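Local coordinates for protein formate dehydrogenase (PDB 6TTB) that probably oxidises formate to carbon dioxide, passing the hydride to NAD, at residues L294-Q305 against W313-H324. Residues are numbered along the deposited sequence; the frame is centred on the assembly and turned at random.
Sequences LQGYAGDVWYPQ and WRTMPRNAMTVH. With NAD (nicotinamide-adenine-dinucleotide), chain C.
Q305 NE2 meets the ND1 edge of H324 at the nicotinamide end of the last two parallel strands, 294-299 and 319-321, of the Rossmann-type NAD-binding domain. Q305 NE2 lies near the imidazole plane and donates to H324 ND1 at 2.9 Å, while the amide plane itself is turned steeply against the ring. Q305 OE1 in turn accepts from the backbone N of W302, which fixes the amide's rotation. With CG anti to the backbone N (chi1 -179°), the H324 ring reaches the cofactor while V301 CG1 sits over one of its faces in a CH-pi contact. The D300 carboxylate stands almost upright to that ring, its OD2 near H324 CD2; OD2 also accepts from the backbone N of S326, and OD1 takes a weak bond from the carboxamide nitrogen N7N of NAD.

Farther back, the W302 indole lies against 313-324. Its NE1 donates in the ring plane to T322 O at 3.1 Å, while the bent M321 chain brings CE to 3.5 Å from W302 CZ2. M321 SD meanwhile lies at the edge of the Y297 ring, a Met-aromatic contact, and the Y297 and W313 rings are inclined at 48°. On the other face of the sheet A298 CB meets A320 CB beneath helix 144-160. A320 N donates to Y297 O at 2.8 Å, and at the far end R318 uses NE and NH2 on the carbonyls of Q295 and L294. Back at the cofactor, H324 NE2 donates to the carboxamide oxygen O7N of NAD at 3.0 Å.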
loop_
_atom_site.group_PDB
_atom_site.type_symbol
_atom_site.label_atom_id
_atom_site.label_comp_id
_atom_site.label_asym_id
_atom_site.label_seq_id
_atom_site.Cartn_x
_atom_site.Cartn_y
_atom_site.Cartn_z
ATOM N N LEU A 294 9.123 -1.307 16.361
ATOM C CA LEU A 294 8.120 -1.045 15.330
ATOM C C LEU A 294 8.473 -1.766 14.029
ATOM O O LEU A 294 9.491 -1.502 13.450
ATOM C CB LEU A 294 8.132 0.442 15.059
ATOM C CG LEU A 294 7.149 1.274 15.838
ATOM C CD1 LEU A 294 6.445 2.188 14.862
ATOM C CD2 LEU A 294 6.147 0.382 16.549
ATOM N N GLN A 295 7.558 -2.557 13.507
ATOM C CA GLN A 295 7.852 -3.300 12.291
ATOM C C GLN A 295 8.010 -2.358 11.104
ATOM O O GLN A 295 8.837 -2.619 10.239
ATOM C CB GLN A 295 6.853 -4.463 12.041
ATOM C CG GLN A 295 7.442 -5.629 11.238
ATOM C CD GLN A 295 8.961 -5.758 11.399
ATOM O OE1 GLN A 295 9.524 -5.633 12.517
ATOM N NE2 GLN A 295 9.647 -6.019 10.282
ATOM N N GLY A 296 7.238 -1.251 11.071
ATOM C CA GLY A 296 7.313 -0.300 9.949
ATOM C C GLY A 296 6.644 1.024 10.260
ATOM O O GLY A 296 5.761 1.052 11.132
ATOM N N TYR A 297 7.052 2.114 9.515
ATOM C CA TYR A 297 6.345 3.424 9.527
ATOM C C TYR A 297 6.139 3.899 8.089
ATOM O O TYR A 297 7.060 3.825 7.240
ATOM C CB TYR A 297 7.087 4.505 10.350
ATOM C CG TYR A 297 6.514 5.933 10.327
ATOM C CD1 TYR A 297 6.840 6.817 9.316
ATOM C CD2 TYR A 297 5.704 6.432 11.347
ATOM C CE1 TYR A 297 6.429 8.137 9.318
ATOM C CE2 TYR A 297 5.210 7.745 11.325
ATOM C CZ TYR A 297 5.599 8.616 10.315
ATOM O OH TYR A 297 5.103 9.916 10.216
ATOM N N ALA A 298 4.916 4.358 7.816
ATOM C CA ALA A 298 4.651 5.134 6.613
ATOM C C ALA A 298 3.855 6.374 6.945
ATOM O O ALA A 298 3.456 6.583 8.108
ATOM C CB ALA A 298 3.956 4.333 5.548
ATOM N N GLY A 299 3.621 7.170 5.879
ATOM C CA GLY A 299 3.016 8.486 5.922
ATOM C C GLY A 299 3.705 9.409 4.958
ATOM O O GLY A 299 4.708 9.033 4.408
ATOM N N ASP A 300 3.224 10.657 4.859
ATOM C CA ASP A 300 3.707 11.606 3.857
ATOM C C ASP A 300 3.925 13.012 4.468
ATOM O O ASP A 300 3.992 14.016 3.700
ATOM C CB ASP A 300 2.785 11.665 2.627
ATOM C CG ASP A 300 1.491 12.472 2.839
ATOM O OD1 ASP A 300 1.008 12.573 4.020
ATOM O OD2 ASP A 300 0.966 13.023 1.838
ATOM N N VAL A 301 4.008 13.094 5.821
ATOM C CA VAL A 301 4.016 14.411 6.470
ATOM C C VAL A 301 5.282 14.535 7.303
ATOM O O VAL A 301 5.701 13.546 7.900
ATOM C CB VAL A 301 2.757 14.647 7.326
ATOM C CG1 VAL A 301 1.532 14.877 6.502
ATOM C CG2 VAL A 301 2.523 13.530 8.339
ATOM N N TRP A 302 5.907 15.744 7.323
ATOM C CA TRP A 302 7.258 15.851 7.895
ATOM C C TRP A 302 7.431 17.034 8.875
ATOM O O TRP A 302 6.833 18.109 8.666
ATOM C CB TRP A 302 8.241 15.985 6.776
ATOM C CG TRP A 302 8.154 14.910 5.765
ATOM C CD1 TRP A 302 7.155 14.708 4.855
ATOM C CD2 TRP A 302 9.198 13.968 5.453
ATOM N NE1 TRP A 302 7.457 13.643 4.057
ATOM C CE2 TRP A 302 8.716 13.184 4.372
ATOM C CE3 TRP A 302 10.456 13.679 6.024
ATOM C CZ2 TRP A 302 9.442 12.119 3.847
ATOM C CZ3 TRP A 302 11.152 12.615 5.506
ATOM C CH2 TRP A 302 10.646 11.844 4.439
ATOM N N TYR A 303 8.431 16.913 9.796
ATOM C CA TYR A 303 8.927 18.098 10.533
ATOM C C TYR A 303 10.443 18.341 10.297
ATOM O O TYR A 303 11.325 17.605 10.788
ATOM C CB TYR A 303 8.542 18.053 12.026
ATOM C CG TYR A 303 8.808 19.360 12.743
ATOM C CD1 TYR A 303 8.213 20.553 12.312
ATOM C CD2 TYR A 303 9.729 19.446 13.805
ATOM C CE1 TYR A 303 8.575 21.785 12.858
ATOM C CE2 TYR A 303 10.080 20.673 14.372
ATOM C CZ TYR A 303 9.508 21.848 13.887
ATOM O OH TYR A 303 9.811 23.058 14.471
ATOM N N PRO A 304 10.835 19.457 9.646
ATOM C CA PRO A 304 9.892 20.391 9.033
ATOM C C PRO A 304 9.622 20.057 7.560
ATOM O O PRO A 304 10.115 19.069 7.043
ATOM C CB PRO A 304 10.778 21.623 9.069
ATOM C CG PRO A 304 12.105 21.062 8.585
ATOM C CD PRO A 304 12.251 19.882 9.496
ATOM N N GLN A 305 8.845 20.900 6.891
ATOM C CA GLN A 305 8.625 20.733 5.483
ATOM C C GLN A 305 8.973 22.050 4.847
ATOM O O GLN A 305 8.667 23.086 5.433
ATOM C CB GLN A 305 7.153 20.459 5.209
ATOM C CG GLN A 305 6.715 19.109 5.720
ATOM C CD GLN A 305 5.482 18.546 5.043
ATOM O OE1 GLN A 305 5.051 17.411 5.344
ATOM N NE2 GLN A 305 4.890 19.334 4.148
ATOM N N TRP A 313 14.137 10.375 8.356
ATOM C CA TRP A 313 12.956 9.598 7.989
ATOM C C TRP A 313 13.064 9.093 6.551
ATOM O O TRP A 313 12.329 8.216 6.155
ATOM C CB TRP A 313 11.668 10.406 8.193
ATOM C CG TRP A 313 11.207 10.463 9.617
ATOM C CD1 TRP A 313 11.855 9.954 10.703
ATOM C CD2 TRP A 313 10.000 11.089 10.110
ATOM N NE1 TRP A 313 11.150 10.242 11.849
ATOM C CE2 TRP A 313 10.005 10.933 11.517
ATOM C CE3 TRP A 313 8.880 11.679 9.503
ATOM C CZ2 TRP A 313 8.970 11.419 12.326
ATOM C CZ3 TRP A 313 7.903 12.234 10.300
ATOM C CH2 TRP A 313 7.935 12.071 11.694
ATOM N N ARG A 314 13.970 9.671 5.760
ATOM C CA ARG A 314 14.041 9.306 4.352
ATOM C C ARG A 314 14.755 7.960 4.196
ATOM O O ARG A 314 14.398 7.175 3.360
ATOM C CB ARG A 314 14.808 10.383 3.589
ATOM C CG ARG A 314 14.193 11.773 3.677
ATOM C CD ARG A 314 15.028 12.655 2.757
ATOM N NE ARG A 314 14.503 13.982 2.408
ATOM C CZ ARG A 314 13.768 14.264 1.319
ATOM N NH1 ARG A 314 13.410 13.327 0.446
ATOM N NH2 ARG A 314 13.442 15.506 1.090
ATOM N N THR A 315 15.713 7.697 5.073
ATOM C CA THR A 315 16.766 6.695 4.939
ATOM C C THR A 315 16.494 5.592 5.958
ATOM O O THR A 315 17.339 4.736 6.160
ATOM C CB THR A 315 18.110 7.327 5.396
ATOM O OG1 THR A 315 18.445 8.289 4.423
ATOM C CG2 THR A 315 19.276 6.376 5.619
ATOM N N MET A 316 15.475 5.756 6.791
ATOM C CA MET A 316 15.471 4.914 7.980
ATOM C C MET A 316 14.880 3.567 7.585
ATOM O O MET A 316 14.106 3.493 6.626
ATOM C CB MET A 316 14.734 5.556 9.183
ATOM C CG MET A 316 13.199 5.469 9.089
ATOM S SD MET A 316 12.278 6.754 9.903
ATOM C CE MET A 316 10.627 6.500 9.247
ATOM N N PRO A 317 15.329 2.455 8.225
ATOM C CA PRO A 317 14.697 1.127 8.115
ATOM C C PRO A 317 13.216 1.054 7.804
ATOM O O PRO A 317 12.409 1.643 8.511
ATOM C CB PRO A 317 14.688 0.759 9.612
ATOM C CG PRO A 317 15.994 1.365 10.160
ATOM C CD PRO A 317 16.448 2.430 9.159
ATOM N N ARG A 318 12.850 0.205 6.857
ATOM C CA ARG A 318 11.457 -0.257 6.767
ATOM C C ARG A 318 10.499 0.928 6.789
ATOM O O ARG A 318 9.501 0.895 7.474
ATOM C CB ARG A 318 11.158 -1.285 7.865
ATOM C CG ARG A 318 11.456 -2.723 7.430
ATOM C CD ARG A 318 11.931 -3.742 8.439
ATOM N NE ARG A 318 11.620 -3.278 9.799
ATOM C CZ ARG A 318 12.523 -2.816 10.683
ATOM N NH1 ARG A 318 13.827 -2.762 10.351
ATOM N NH2 ARG A 318 12.113 -2.405 11.877
ATOM N N ASN A 319 10.839 1.989 6.065
ATOM C CA ASN A 319 9.941 3.135 5.912
ATOM C C ASN A 319 9.196 3.045 4.593
ATOM O O ASN A 319 9.729 2.458 3.638
ATOM C CB ASN A 319 10.662 4.496 6.077
ATOM C CG ASN A 319 11.264 5.021 4.807
ATOM O OD1 ASN A 319 10.563 5.588 4.001
ATOM N ND2 ASN A 319 12.567 4.875 4.642
ATOM N N ALA A 320 7.936 3.584 4.562
ATOM C CA ALA A 320 7.243 3.871 3.305
ATOM C C ALA A 320 6.778 5.324 3.263
ATOM O O ALA A 320 5.578 5.675 3.026
ATOM C CB ALA A 320 6.163 2.896 3.028
ATOM N N MET A 321 7.760 6.193 3.483
ATOM C CA MET A 321 7.512 7.596 3.375
ATOM C C MET A 321 7.300 7.881 1.900
ATOM O O MET A 321 7.642 7.077 1.040
ATOM C CB MET A 321 8.732 8.390 3.869
ATOM C CG MET A 321 9.031 8.247 5.393
ATOM S SD MET A 321 7.613 8.664 6.375
ATOM C CE MET A 321 7.141 10.261 5.697
ATOM N N THR A 322 6.561 8.916 1.643
ATOM C CA THR A 322 6.667 9.647 0.433
ATOM C C THR A 322 6.846 11.122 0.831
ATOM O O THR A 322 6.640 11.521 1.980
ATOM C CB THR A 322 5.391 9.424 -0.374
ATOM O OG1 THR A 322 4.266 10.094 0.217
ATOM C CG2 THR A 322 5.068 7.956 -0.579
ATOM N N VAL A 323 7.207 11.947 -0.126
ATOM C CA VAL A 323 7.117 13.369 0.119
ATOM C C VAL A 323 5.622 13.718 0.207
ATOM O O VAL A 323 4.790 12.846 0.011
ATOM C CB VAL A 323 7.866 14.137 -0.976
ATOM C CG1 VAL A 323 9.266 13.575 -1.112
ATOM C CG2 VAL A 323 7.146 13.971 -2.281
ATOM N N HIS A 324 5.295 14.993 0.484
ATOM C CA HIS A 324 4.016 15.345 1.037
ATOM C C HIS A 324 3.101 15.794 -0.074
ATOM O O HIS A 324 2.769 16.982 -0.123
ATOM C CB HIS A 324 4.117 16.522 2.044
ATOM C CG HIS A 324 2.760 16.840 2.617
ATOM N ND1 HIS A 324 2.481 17.974 3.388
ATOM C CD2 HIS A 324 1.600 16.151 2.554
ATOM C CE1 HIS A 324 1.208 17.921 3.802
ATOM N NE2 HIS A 324 0.649 16.844 3.264
HETATM P PA NAD C . -11.025 16.394 11.712
HETATM O O1A NAD C . -11.164 17.630 12.535
HETATM O O2A NAD C . -12.194 15.815 10.937
HETATM O O5B NAD C . -10.292 15.238 12.563
HETATM C C5B NAD C . -9.618 15.526 13.805
HETATM C C4B NAD C . -10.359 14.817 14.912
HETATM O O4B NAD C . -9.383 14.410 15.890
HETATM C C3B NAD C . -11.424 15.664 15.649
HETATM O O3B NAD C . -12.785 15.327 15.382
HETATM C C2B NAD C . -11.095 15.518 17.140
HETATM O O2B NAD C . -12.191 15.071 17.911
HETATM C C1B NAD C . -9.894 14.563 17.188
HETATM N N9A NAD C . -8.839 15.016 18.101
HETATM C C8A NAD C . -8.724 16.276 18.676
HETATM N N7A NAD C . -7.777 16.352 19.582
HETATM C C5A NAD C . -7.294 15.049 19.695
HETATM C C6A NAD C . -6.314 14.444 20.534
HETATM N N6A NAD C . -5.670 15.066 21.505
HETATM N N1A NAD C . -6.148 13.101 20.428
HETATM C C2A NAD C . -6.834 12.445 19.479
HETATM N N3A NAD C . -7.739 12.909 18.613
HETATM C C4A NAD C . -7.937 14.222 18.771
HETATM O O3 NAD C . -9.885 16.656 10.685
HETATM P PN NAD C . -9.614 15.726 9.460
HETATM O O1N NAD C . -10.251 16.402 8.275
HETATM O O2N NAD C . -10.018 14.320 9.800
HETATM O O5D NAD C . -8.000 15.834 9.377
HETATM C C5D NAD C . -7.183 14.829 10.051
HETATM C C4D NAD C . -5.788 15.348 10.081
HETATM O O4D NAD C . -5.166 15.022 8.815
HETATM C C3D NAD C . -5.729 16.885 10.250
HETATM O O3D NAD C . -5.197 17.279 11.505
HETATM C C2D NAD C . -4.923 17.377 9.044
HETATM O O2D NAD C . -3.838 18.248 9.337
HETATM C C1D NAD C . -4.399 16.120 8.373
HETATM N N1N NAD C . -4.535 16.262 6.914
HETATM C C2N NAD C . -3.386 16.095 6.082
HETATM C C3N NAD C . -3.492 16.223 4.679
HETATM C C7N NAD C . -2.353 15.757 3.771
HETATM O O7N NAD C . -2.237 16.271 2.659
HETATM N N7N NAD C . -1.526 14.783 4.200
HETATM C C4N NAD C . -4.722 16.760 4.146
HETATM C C5N NAD C . -5.836 16.952 4.991
HETATM C C6N NAD C . -5.711 16.725 6.376
#